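Local coordinates for probable signal peptide protein (Ralstonia solanacearum, PDB 2QGU) that binds a phospholipid in an apolar pocket and probably carries lipids across the periplasm, at residues 40-45 with 66-71; 45-50 with 114-119; 59-64 with 105-110. The protein carries 13 engineered substitutions. All coordinates share one frame; numbering follows the deposited sequence.

Contact 1: residues 40-45 with 66-71; sequences DDVLAT and QKIVPR. With PEF (di-palmitoyl-3-sn-phosphatidylethanolamine), chain B.
Lys67 lays its aliphatic chain over Asp41 and Thr45, side chains one helical turn apart on helix 31-47, where that helix meets the end of helix 57-67 in the helical part of this MlaC fold. The chain of Lys67 turns at its second torsion (chi2 -56°), which lays CD and CE across the side chains of Asp41 and Thr45. There CD lies 3.3 Å from Asp41 OD2, the two side chains crossing at about a right angle, and CE comes near Thr45 OG1. The charges do not meet directly: Asp41 OD1 and Lys67 NZ stay 4.3 Å apart, beyond a salt bridge, and a water that donates to OD1 and accepts from NZ joins them. A second water donates both to Asp41 OD2 and to the backbone Lys67 O, so each carboxylate oxygen has its own water link to the same lysine. Such a water-linked pair suits a partly exposed place, where both charged ends stay hydrated, and the nearby ammonium probably stabilises the carboxylate's negative charge.

Beneath this polar layer the contact becomes apolar. Val42 CG2 packs 3.6 Å from Ile68 CG1, branched apolar side chains suited to a buried wall. Ile68 then passes the contact on to the bound phosphatidylethanolamine: its CD1 is 3.8 Å from C39 of one acyl chain, while Val69 CG2 approaches the terminal carbon C25 of the other. On the helix itself, Asp41 O accepts from Thr45 N and also from Thr45 OG1, which reach it from opposite faces of the carbonyl plane, with the hydroxyl at 2.7 Å.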
# COMPACT_ATOMS: atom_id res chain seq x y z
N ASP A 40 -3.93 2.64 -13.52
CA ASP A 40 -4.70 2.22 -14.70
C ASP A 40 -4.58 0.72 -14.93
O ASP A 40 -5.55 0.06 -15.31
CB ASP A 40 -4.22 2.94 -15.96
CG ASP A 40 -4.68 4.38 -16.03
OD1 ASP A 40 -5.64 4.75 -15.33
OD2 ASP A 40 -4.07 5.13 -16.82
N ASP A 41 -3.38 0.19 -14.71
CA ASP A 41 -3.12 -1.24 -14.86
C ASP A 41 -3.95 -2.04 -13.86
O ASP A 41 -4.59 -3.02 -14.23
CB ASP A 41 -1.62 -1.49 -14.69
CG ASP A 41 -1.18 -2.84 -15.21
OD1 ASP A 41 -1.95 -3.50 -15.94
OD2 ASP A 41 -0.05 -3.24 -14.87
N VAL A 42 -3.94 -1.61 -12.60
CA VAL A 42 -4.76 -2.23 -11.57
C VAL A 42 -6.24 -2.23 -11.96
O VAL A 42 -6.89 -3.28 -11.95
CB VAL A 42 -4.55 -1.55 -10.19
CG1 VAL A 42 -5.59 -2.01 -9.16
CG2 VAL A 42 -3.14 -1.81 -9.69
N LEU A 43 -6.76 -1.06 -12.33
CA LEU A 43 -8.18 -0.92 -12.67
C LEU A 43 -8.57 -1.78 -13.87
O LEU A 43 -9.58 -2.49 -13.82
CB LEU A 43 -8.56 0.56 -12.89
CG LEU A 43 -8.53 1.46 -11.66
CD1 LEU A 43 -8.72 2.91 -12.06
CD2 LEU A 43 -9.59 1.06 -10.63
N ALA A 44 -7.77 -1.73 -14.93
CA ALA A 44 -8.05 -2.50 -16.15
C ALA A 44 -8.02 -4.00 -15.88
O ALA A 44 -8.85 -4.75 -16.40
CB ALA A 44 -7.07 -2.14 -17.25
N THR A 45 -7.05 -4.44 -15.08
CA THR A 45 -6.93 -5.86 -14.74
C THR A 45 -8.16 -6.36 -13.98
O THR A 45 -8.73 -7.41 -14.34
CB THR A 45 -5.64 -6.14 -13.94
OG1 THR A 45 -4.51 -5.67 -14.70
CG2 THR A 45 -5.48 -7.63 -13.66
N GLN A 66 1.77 -8.54 -9.11
CA GLN A 66 2.12 -8.31 -10.51
C GLN A 66 1.97 -6.85 -10.94
O GLN A 66 2.73 -6.37 -11.77
CB GLN A 66 1.27 -9.19 -11.42
CG GLN A 66 1.51 -10.69 -11.26
CD GLN A 66 0.37 -11.51 -11.80
OE1 GLN A 66 -0.44 -11.03 -12.61
NE2 GLN A 66 0.28 -12.76 -11.36
N LYS A 67 0.97 -6.17 -10.39
CA LYS A 67 0.60 -4.84 -10.89
C LYS A 67 0.96 -3.69 -9.96
O LYS A 67 1.00 -2.54 -10.39
CB LYS A 67 -0.90 -4.78 -11.23
CG LYS A 67 -1.45 -5.94 -12.09
CD LYS A 67 -0.70 -6.11 -13.40
CE LYS A 67 -1.23 -7.33 -14.15
NZ LYS A 67 -0.51 -7.54 -15.45
N ILE A 68 1.22 -3.99 -8.68
CA ILE A 68 1.57 -2.94 -7.72
C ILE A 68 3.01 -3.03 -7.23
O ILE A 68 3.75 -2.04 -7.30
CB ILE A 68 0.57 -2.89 -6.54
CG1 ILE A 68 -0.83 -2.53 -7.06
CG2 ILE A 68 1.01 -1.86 -5.47
CD1 ILE A 68 -1.93 -2.67 -6.02
N VAL A 69 3.40 -4.20 -6.75
CA VAL A 69 4.74 -4.43 -6.18
C VAL A 69 5.91 -3.92 -7.06
O VAL A 69 6.81 -3.26 -6.53
CB VAL A 69 4.92 -5.92 -5.75
CG1 VAL A 69 6.39 -6.27 -5.49
CG2 VAL A 69 4.10 -6.21 -4.51
N PRO A 70 5.90 -4.22 -8.38
CA PRO A 70 7.00 -3.71 -9.21
C PRO A 70 7.12 -2.18 -9.27
O PRO A 70 8.15 -1.66 -9.69
CB PRO A 70 6.68 -4.27 -10.61
CG PRO A 70 5.77 -5.44 -10.35
CD PRO A 70 4.95 -5.02 -9.18
N ARG A 71 6.06 -1.48 -8.86
CA ARG A 71 6.04 -0.02 -8.88
C ARG A 71 6.05 0.57 -7.47
O ARG A 71 5.80 1.77 -7.30
CB ARG A 71 4.83 0.50 -9.65
CG ARG A 71 4.72 -0.01 -11.08
CD ARG A 71 5.91 0.40 -11.92
NE ARG A 71 5.87 -0.21 -13.24
CZ ARG A 71 6.88 -0.20 -14.10
NH1 ARG A 71 8.02 0.41 -13.79
NH2 ARG A 71 6.75 -0.78 -15.29
C2 PEF B . -13.96 2.17 -1.59
C1 PEF B . -15.35 2.45 -1.01
N PEF B . -19.89 -0.27 1.68
C3 PEF B . -14.01 2.29 -3.09
C4 PEF B . -17.67 0.72 1.35
C5 PEF B . -18.82 0.50 2.33
C10 PEF B . -12.20 2.56 -0.10
C11 PEF B . -10.97 3.34 0.33
C12 PEF B . -9.96 3.40 -0.81
C13 PEF B . -9.34 2.02 -0.99
C14 PEF B . -8.13 2.07 -1.91
C15 PEF B . -7.50 0.68 -2.01
C16 PEF B . -6.12 0.75 -2.65
C17 PEF B . -5.36 -0.56 -2.48
C18 PEF B . -4.58 -0.58 -1.17
C19 PEF B . -3.19 -1.18 -1.37
C20 PEF B . -3.24 -2.70 -1.24
C21 PEF B . -1.86 -3.31 -1.52
C22 PEF B . -0.94 -3.13 -0.31
C23 PEF B . 0.34 -3.94 -0.48
C24 PEF B . 1.47 -3.08 -1.05
C25 PEF B . 2.53 -3.95 -1.72
C30 PEF B . -12.63 2.37 -4.97
C31 PEF B . -11.50 2.23 -5.78
C32 PEF B . -10.45 1.47 -5.27
C33 PEF B . -9.41 1.16 -6.36
C34 PEF B . -8.16 2.04 -6.27
C35 PEF B . -6.90 1.33 -6.80
C36 PEF B . -5.73 1.96 -6.36
C37 PEF B . -4.57 1.25 -6.67
C38 PEF B . -3.44 1.93 -6.21
C39 PEF B . -2.14 1.13 -6.38
C40 PEF B . -0.96 1.77 -5.63
C41 PEF B . -0.88 1.29 -4.16
C42 PEF B . 0.52 1.47 -3.58
C43 PEF B . 0.50 1.44 -2.04
C44 PEF B . 1.91 1.51 -1.45
C45 PEF B . 1.88 1.47 0.08
O4 PEF B . -12.43 1.45 0.40
O5 PEF B . -13.55 3.04 -5.44
O2 PEF B . -13.01 3.11 -1.04
O3 PEF B . -12.78 1.83 -3.71
O1P PEF B . -18.29 2.61 -1.95
O2P PEF B . -18.34 0.10 -1.47
O3P PEF B . -16.20 1.33 -1.28
O4P PEF B . -18.05 1.72 0.39
P PEF B . -17.80 1.44 -1.18
O HOH W 1 1.60 -1.99 -12.99
O HOH W 2 -1.41 -5.74 -17.38

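Contact 2: residues 45-50 with 114-119; sequences TIKGDP and ANVRNQ. Engineered in segment 45-50: Pro50 (natural residue Ser). With PEF (di-palmitoyl-3-sn-phosphatidylethanolamine), chain B.
Ile46 meets Val116 at the start of this contact, its CG2 lying 3.8 Å from Val116 CB as the two branched side chains cross at about a right angle. Both are buried, and beta-branched apolar residues fill such a seam well. Lys47, next along, runs extended beyond CG over the backbone of the loop: its methylenes pass Arg117 O, CE touches Val116 CG1, and NZ donates to Gln119 O at 2.8 Å, from 24° out of the carbonyl plane. A long flexible chain is what lets a helix residue span the loop and place a charge on a backbone oxygen. Farther on, Asp49 takes the N-cap position of the helix that begins at the engineered Pro50.

The loop is braced from within. Arg117 NH1 donates to Ala114 O on a lone pair and to Val116 O from above the carbonyl plane, and Arg117 N donates to Gln119 OE1 at 2.9 Å. That bond helps to orient the amide of Gln119, whose NE2 donates to Asn143 OD1 and makes a weak, bent bond (129°) to the ester carbonyl oxygen O5 of the lipid, 3.3 Å away. Val116 CG2 lies against the acyl chain that starts at this ester, near C33.

The contact thus ties the end of helix 31-47, itself packed on helix 57-67 through Ile46 and Leu63, to the loop between helix 91-114 and strand 120-123.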
# COMPACT_ATOMS: atom_id res chain seq x y z
N THR A 45 -7.05 -4.44 -15.08
CA THR A 45 -6.93 -5.86 -14.74
C THR A 45 -8.16 -6.36 -13.98
O THR A 45 -8.73 -7.41 -14.34
CB THR A 45 -5.64 -6.14 -13.94
OG1 THR A 45 -4.51 -5.67 -14.70
CG2 THR A 45 -5.48 -7.63 -13.66
N ILE A 46 -8.60 -5.61 -12.97
CA ILE A 46 -9.81 -5.97 -12.23
C ILE A 46 -11.03 -6.04 -13.15
O ILE A 46 -11.80 -7.01 -13.11
CB ILE A 46 -10.09 -4.99 -11.05
CG1 ILE A 46 -8.94 -5.02 -10.03
CG2 ILE A 46 -11.41 -5.34 -10.36
CD1 ILE A 46 -8.96 -3.87 -9.04
N LYS A 47 -11.21 -5.02 -13.99
CA LYS A 47 -12.38 -4.95 -14.87
C LYS A 47 -12.43 -6.11 -15.87
O LYS A 47 -13.52 -6.53 -16.29
CB LYS A 47 -12.44 -3.59 -15.57
CG LYS A 47 -12.78 -2.43 -14.63
CD LYS A 47 -12.63 -1.09 -15.33
CE LYS A 47 -12.65 0.06 -14.32
NZ LYS A 47 -12.42 1.36 -15.01
N GLY A 48 -11.26 -6.64 -16.22
CA GLY A 48 -11.16 -7.76 -17.16
C GLY A 48 -11.23 -9.16 -16.56
O GLY A 48 -11.22 -10.15 -17.29
N ASP A 49 -11.31 -9.25 -15.23
CA ASP A 49 -11.27 -10.55 -14.53
C ASP A 49 -12.49 -10.74 -13.62
O ASP A 49 -12.49 -10.26 -12.49
CB ASP A 49 -9.96 -10.69 -13.73
CG ASP A 49 -9.79 -12.08 -13.10
OD1 ASP A 49 -10.72 -12.92 -13.18
OD2 ASP A 49 -8.72 -12.34 -12.51
N PRO A 50 -13.52 -11.45 -14.11
CA PRO A 50 -14.70 -11.72 -13.28
C PRO A 50 -14.41 -12.53 -12.02
O PRO A 50 -15.14 -12.40 -11.03
CB PRO A 50 -15.64 -12.50 -14.21
CG PRO A 50 -14.84 -12.88 -15.39
CD PRO A 50 -13.65 -11.99 -15.48
N ALA A 114 -12.02 -5.79 -5.33
CA ALA A 114 -12.94 -6.70 -6.03
C ALA A 114 -14.22 -6.02 -6.48
O ALA A 114 -14.83 -6.44 -7.47
CB ALA A 114 -13.26 -7.89 -5.15
N ASN A 115 -14.62 -4.98 -5.76
CA ASN A 115 -15.87 -4.28 -6.04
C ASN A 115 -15.76 -3.22 -7.15
O ASN A 115 -16.76 -2.60 -7.53
CB ASN A 115 -16.44 -3.67 -4.75
CG ASN A 115 -16.99 -4.72 -3.80
OD1 ASN A 115 -17.27 -5.86 -4.20
ND2 ASN A 115 -17.16 -4.34 -2.55
N VAL A 116 -14.55 -3.03 -7.67
CA VAL A 116 -14.34 -2.11 -8.80
C VAL A 116 -15.19 -2.53 -10.00
O VAL A 116 -15.25 -3.72 -10.35
CB VAL A 116 -12.84 -2.01 -9.17
CG1 VAL A 116 -12.64 -1.42 -10.57
CG2 VAL A 116 -12.08 -1.19 -8.12
N ARG A 117 -15.86 -1.56 -10.62
CA ARG A 117 -16.63 -1.80 -11.84
C ARG A 117 -16.35 -0.71 -12.88
O ARG A 117 -15.84 -0.99 -13.96
CB ARG A 117 -18.14 -1.86 -11.54
CG ARG A 117 -18.59 -2.99 -10.62
CD ARG A 117 -18.43 -4.37 -11.25
NE ARG A 117 -18.94 -5.42 -10.37
CZ ARG A 117 -18.24 -6.01 -9.41
NH1 ARG A 117 -16.98 -5.67 -9.17
NH2 ARG A 117 -18.81 -6.96 -8.67
N ASN A 118 -16.69 0.53 -12.54
CA ASN A 118 -16.64 1.63 -13.50
C ASN A 118 -15.73 2.79 -13.09
O ASN A 118 -15.71 3.83 -13.76
CB ASN A 118 -18.06 2.16 -13.77
CG ASN A 118 -19.02 1.07 -14.22
OD1 ASN A 118 -20.11 0.93 -13.66
ND2 ASN A 118 -18.63 0.30 -15.22
N GLN A 119 -14.98 2.61 -12.01
CA GLN A 119 -14.16 3.69 -11.46
C GLN A 119 -13.17 4.23 -12.47
O GLN A 119 -12.52 3.47 -13.18
CB GLN A 119 -13.39 3.24 -10.22
CG GLN A 119 -14.23 3.17 -8.96
CD GLN A 119 -14.96 1.86 -8.80
OE1 GLN A 119 -14.98 1.02 -9.72
NE2 GLN A 119 -15.57 1.67 -7.65
C2 PEF B . -13.96 2.17 -1.59
C1 PEF B . -15.35 2.45 -1.01
N PEF B . -19.89 -0.27 1.68
C3 PEF B . -14.01 2.29 -3.09
C4 PEF B . -17.67 0.72 1.35
C5 PEF B . -18.82 0.50 2.33
C10 PEF B . -12.20 2.56 -0.10
C11 PEF B . -10.97 3.34 0.33
C12 PEF B . -9.96 3.40 -0.81
C13 PEF B . -9.34 2.02 -0.99
C14 PEF B . -8.13 2.07 -1.91
C15 PEF B . -7.50 0.68 -2.01
C16 PEF B . -6.12 0.75 -2.65
C17 PEF B . -5.36 -0.56 -2.48
C18 PEF B . -4.58 -0.58 -1.17
C19 PEF B . -3.19 -1.18 -1.37
C20 PEF B . -3.24 -2.70 -1.24
C21 PEF B . -1.86 -3.31 -1.52
C22 PEF B . -0.94 -3.13 -0.31
C23 PEF B . 0.34 -3.94 -0.48
C24 PEF B . 1.47 -3.08 -1.05
C25 PEF B . 2.53 -3.95 -1.72
C30 PEF B . -12.63 2.37 -4.97
C31 PEF B . -11.50 2.23 -5.78
C32 PEF B . -10.45 1.47 -5.27
C33 PEF B . -9.41 1.16 -6.36
C34 PEF B . -8.16 2.04 -6.27
C35 PEF B . -6.90 1.33 -6.80
C36 PEF B . -5.73 1.96 -6.36
C37 PEF B . -4.57 1.25 -6.67
C38 PEF B . -3.44 1.93 -6.21
C39 PEF B . -2.14 1.13 -6.38
C40 PEF B . -0.96 1.77 -5.63
C41 PEF B . -0.88 1.29 -4.16
C42 PEF B . 0.52 1.47 -3.58
C43 PEF B . 0.50 1.44 -2.04
C44 PEF B . 1.91 1.51 -1.45
C45 PEF B . 1.88 1.47 0.08
O4 PEF B . -12.43 1.45 0.40
O5 PEF B . -13.55 3.04 -5.44
O2 PEF B . -13.01 3.11 -1.04
O3 PEF B . -12.78 1.83 -3.71
O1P PEF B . -18.29 2.61 -1.95
O2P PEF B . -18.34 0.10 -1.47
O3P PEF B . -16.20 1.33 -1.28
O4P PEF B . -18.05 1.72 0.39
P PEF B . -17.80 1.44 -1.18

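Contact 3: residues 59-64 with 105-110; sequences KVFQLV and LIRTYA. Engineered in segment 105-110: Ile106 (natural residue Val). With PEF (di-palmitoyl-3-sn-phosphatidylethanolamine), chain B.
Ile106, an engineered residue, is the main bump of this interface: it projects from helix 105-110 into a hollow formed by Val60, Phe61 and Val64 on helix 59-64. Each branch has its own wall. The CG2 methyl, set anti to the backbone N, sits over one face of the Phe61 ring, 3.8 Å from the ring centroid and 21° off the normal, a CH-pi contact displaced toward the rim of the ring. The same methyl touches Val60 CG1 at 3.8 Å, where the two side chains slide past each other in opposite directions. The longer branch ends in CD1, which meets Val64 CG1 tip to tip at 3.7 Å and also lies near Phe61 CD1. The two branches of this engineered residue therefore meet different walls.

Beside it Ala110 CB rests on Val60 CG1, 4.1 Å away; so small a side chain is consistent with the close approach of the backbones, the CA atoms of Val60 and Ala110 being 6.5 Å apart. On the outer side, Arg107 NE stands 4.0 Å from Phe61 CZ, at the edge of the ring and near its plane; ring and guanidinium planes are 63° apart, and the polar bond of NE goes to Ser103. Phe61 CE2 in turn lies over one face of the Arg107 guanidinium, toward its rim.

The short helical segments cross at 115°, with their axes 10.3 Å apart. Below the seam Val64, Leu105 and Tyr109 touch one acyl chain of the lipid, the one that ends at C25, so helices 57-67 and 91-114 together wall the lipid pocket, with helix 173-188 against Leu105 and Tyr109, and helix 191-206 behind Arg107.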
# COMPACT_ATOMS: atom_id res chain seq x y z
N LYS A 59 -6.28 -14.44 -6.28
CA LYS A 59 -6.11 -13.57 -7.44
C LYS A 59 -5.86 -12.11 -7.08
O LYS A 59 -5.16 -11.40 -7.80
CB LYS A 59 -7.28 -13.73 -8.41
CG LYS A 59 -7.30 -15.11 -9.06
CD LYS A 59 -8.46 -15.28 -10.01
CE LYS A 59 -8.38 -16.63 -10.72
NZ LYS A 59 -7.16 -16.75 -11.58
N VAL A 60 -6.41 -11.66 -5.95
CA VAL A 60 -6.13 -10.29 -5.47
C VAL A 60 -4.66 -10.18 -5.04
O VAL A 60 -3.99 -9.19 -5.36
CB VAL A 60 -7.08 -9.88 -4.31
CG1 VAL A 60 -6.67 -8.54 -3.74
CG2 VAL A 60 -8.51 -9.80 -4.80
N PHE A 61 -4.16 -11.18 -4.33
CA PHE A 61 -2.74 -11.21 -3.99
C PHE A 61 -1.87 -11.18 -5.24
O PHE A 61 -0.89 -10.45 -5.30
CB PHE A 61 -2.40 -12.45 -3.14
CG PHE A 61 -2.56 -12.23 -1.65
CD1 PHE A 61 -1.44 -12.11 -0.83
CD2 PHE A 61 -3.82 -12.16 -1.08
CE1 PHE A 61 -1.57 -11.92 0.54
CE2 PHE A 61 -3.97 -11.97 0.30
CZ PHE A 61 -2.84 -11.85 1.10
N GLN A 62 -2.24 -11.97 -6.24
CA GLN A 62 -1.50 -12.02 -7.50
C GLN A 62 -1.56 -10.68 -8.24
O GLN A 62 -0.54 -10.24 -8.80
CB GLN A 62 -1.96 -13.20 -8.36
CG GLN A 62 -1.59 -14.55 -7.73
CD GLN A 62 -2.37 -15.73 -8.29
OE1 GLN A 62 -3.42 -15.57 -8.91
NE2 GLN A 62 -1.85 -16.94 -8.06
N LEU A 63 -2.72 -10.03 -8.22
CA LEU A 63 -2.88 -8.67 -8.77
C LEU A 63 -1.91 -7.69 -8.13
O LEU A 63 -1.24 -6.92 -8.83
CB LEU A 63 -4.32 -8.17 -8.56
CG LEU A 63 -4.65 -6.69 -8.82
CD1 LEU A 63 -4.79 -6.40 -10.30
CD2 LEU A 63 -5.92 -6.29 -8.09
N VAL A 64 -1.82 -7.73 -6.81
CA VAL A 64 -0.93 -6.83 -6.08
C VAL A 64 0.53 -7.13 -6.42
O VAL A 64 1.30 -6.22 -6.71
CB VAL A 64 -1.19 -6.88 -4.55
CG1 VAL A 64 -0.12 -6.09 -3.80
CG2 VAL A 64 -2.57 -6.33 -4.24
N LEU A 105 -2.59 -5.56 4.73
CA LEU A 105 -3.13 -4.52 3.84
C LEU A 105 -3.92 -5.09 2.67
O LEU A 105 -4.99 -4.59 2.35
CB LEU A 105 -2.02 -3.60 3.34
CG LEU A 105 -1.32 -2.74 4.40
CD1 LEU A 105 -0.28 -1.88 3.72
CD2 LEU A 105 -2.32 -1.87 5.17
N ILE A 106 -3.40 -6.15 2.04
CA ILE A 106 -4.10 -6.74 0.90
C ILE A 106 -5.46 -7.27 1.37
O ILE A 106 -6.48 -7.01 0.75
CB ILE A 106 -3.28 -7.86 0.20
CG1 ILE A 106 -1.98 -7.29 -0.38
CG2 ILE A 106 -4.10 -8.53 -0.90
CD1 ILE A 106 -1.05 -8.35 -0.96
N ARG A 107 -5.48 -8.00 2.49
CA ARG A 107 -6.72 -8.53 3.04
C ARG A 107 -7.71 -7.44 3.45
O ARG A 107 -8.92 -7.60 3.30
CB ARG A 107 -6.44 -9.47 4.22
CG ARG A 107 -5.69 -10.73 3.82
CD ARG A 107 -5.24 -11.54 5.04
NE ARG A 107 -4.48 -12.71 4.61
CZ ARG A 107 -5.03 -13.87 4.25
NH1 ARG A 107 -6.35 -14.03 4.28
NH2 ARG A 107 -4.25 -14.88 3.86
N THR A 108 -7.19 -6.32 3.95
CA THR A 108 -8.01 -5.17 4.34
C THR A 108 -8.71 -4.55 3.13
O THR A 108 -9.89 -4.18 3.21
CB THR A 108 -7.16 -4.12 5.09
OG1 THR A 108 -6.65 -4.70 6.30
CG2 THR A 108 -7.98 -2.88 5.46
N TYR A 109 -7.99 -4.43 2.01
CA TYR A 109 -8.51 -3.71 0.86
C TYR A 109 -9.00 -4.62 -0.26
O TYR A 109 -9.43 -4.13 -1.31
CB TYR A 109 -7.48 -2.68 0.35
CG TYR A 109 -7.21 -1.62 1.39
CD1 TYR A 109 -8.19 -0.68 1.72
CD2 TYR A 109 -5.99 -1.56 2.06
CE1 TYR A 109 -7.96 0.28 2.69
CE2 TYR A 109 -5.75 -0.59 3.02
CZ TYR A 109 -6.74 0.32 3.34
OH TYR A 109 -6.49 1.27 4.31
N ALA A 110 -8.98 -5.92 -0.03
CA ALA A 110 -9.39 -6.88 -1.06
C ALA A 110 -10.83 -6.67 -1.51
O ALA A 110 -11.13 -6.80 -2.69
CB ALA A 110 -9.20 -8.31 -0.56
C2 PEF B . -13.96 2.17 -1.59
C1 PEF B . -15.35 2.45 -1.01
N PEF B . -19.89 -0.27 1.68
C3 PEF B . -14.01 2.29 -3.09
C4 PEF B . -17.67 0.72 1.35
C5 PEF B . -18.82 0.50 2.33
C10 PEF B . -12.20 2.56 -0.10
C11 PEF B . -10.97 3.34 0.33
C12 PEF B . -9.96 3.40 -0.81
C13 PEF B . -9.34 2.02 -0.99
C14 PEF B . -8.13 2.07 -1.91
C15 PEF B . -7.50 0.68 -2.01
C16 PEF B . -6.12 0.75 -2.65
C17 PEF B . -5.36 -0.56 -2.48
C18 PEF B . -4.58 -0.58 -1.17
C19 PEF B . -3.19 -1.18 -1.37
C20 PEF B . -3.24 -2.70 -1.24
C21 PEF B . -1.86 -3.31 -1.52
C22 PEF B . -0.94 -3.13 -0.31
C23 PEF B . 0.34 -3.94 -0.48
C24 PEF B . 1.47 -3.08 -1.05
C25 PEF B . 2.53 -3.95 -1.72
C30 PEF B . -12.63 2.37 -4.97
C31 PEF B . -11.50 2.23 -5.78
C32 PEF B . -10.45 1.47 -5.27
C33 PEF B . -9.41 1.16 -6.36
C34 PEF B . -8.16 2.04 -6.27
C35 PEF B . -6.90 1.33 -6.80
C36 PEF B . -5.73 1.96 -6.36
C37 PEF B . -4.57 1.25 -6.67
C38 PEF B . -3.44 1.93 -6.21
C39 PEF B . -2.14 1.13 -6.38
C40 PEF B . -0.96 1.77 -5.63
C41 PEF B . -0.88 1.29 -4.16
C42 PEF B . 0.52 1.47 -3.58
C43 PEF B . 0.50 1.44 -2.04
C44 PEF B . 1.91 1.51 -1.45
C45 PEF B . 1.88 1.47 0.08
O4 PEF B . -12.43 1.45 0.40
O5 PEF B . -13.55 3.04 -5.44
O2 PEF B . -13.01 3.11 -1.04
O3 PEF B . -12.78 1.83 -3.71
O1P PEF B . -18.29 2.61 -1.95
O2P PEF B . -18.34 0.10 -1.47
O3P PEF B . -16.20 1.33 -1.28
O4P PEF B . -18.05 1.72 0.39
P PEF B . -17.80 1.44 -1.18

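Overall arrangement
Helix 31-47 serves contacts 1 and 2, helix 57-67 serves contacts 1 and 3, and all three contacts reach the same bound phospholipid. Contact 3, centred about 10 Å from the centre of the chain, is a helix crossing made by apolar side chains and an aromatic face. Contact 1 is mixed, with hydrated charges outside and branched apolar groups inside; contact 2, whose centre lies farthest from that of the chain, adds a direct lysine-to-backbone bond and a weak hydrogen bond to the lipid ester. Leu63 knits them together, packing on Thr45, shared by contacts 1 and 2, and on Ile46. Polar chemistry thus lies toward the outside and the lipid's ester end, apolar packing along its acyl chains.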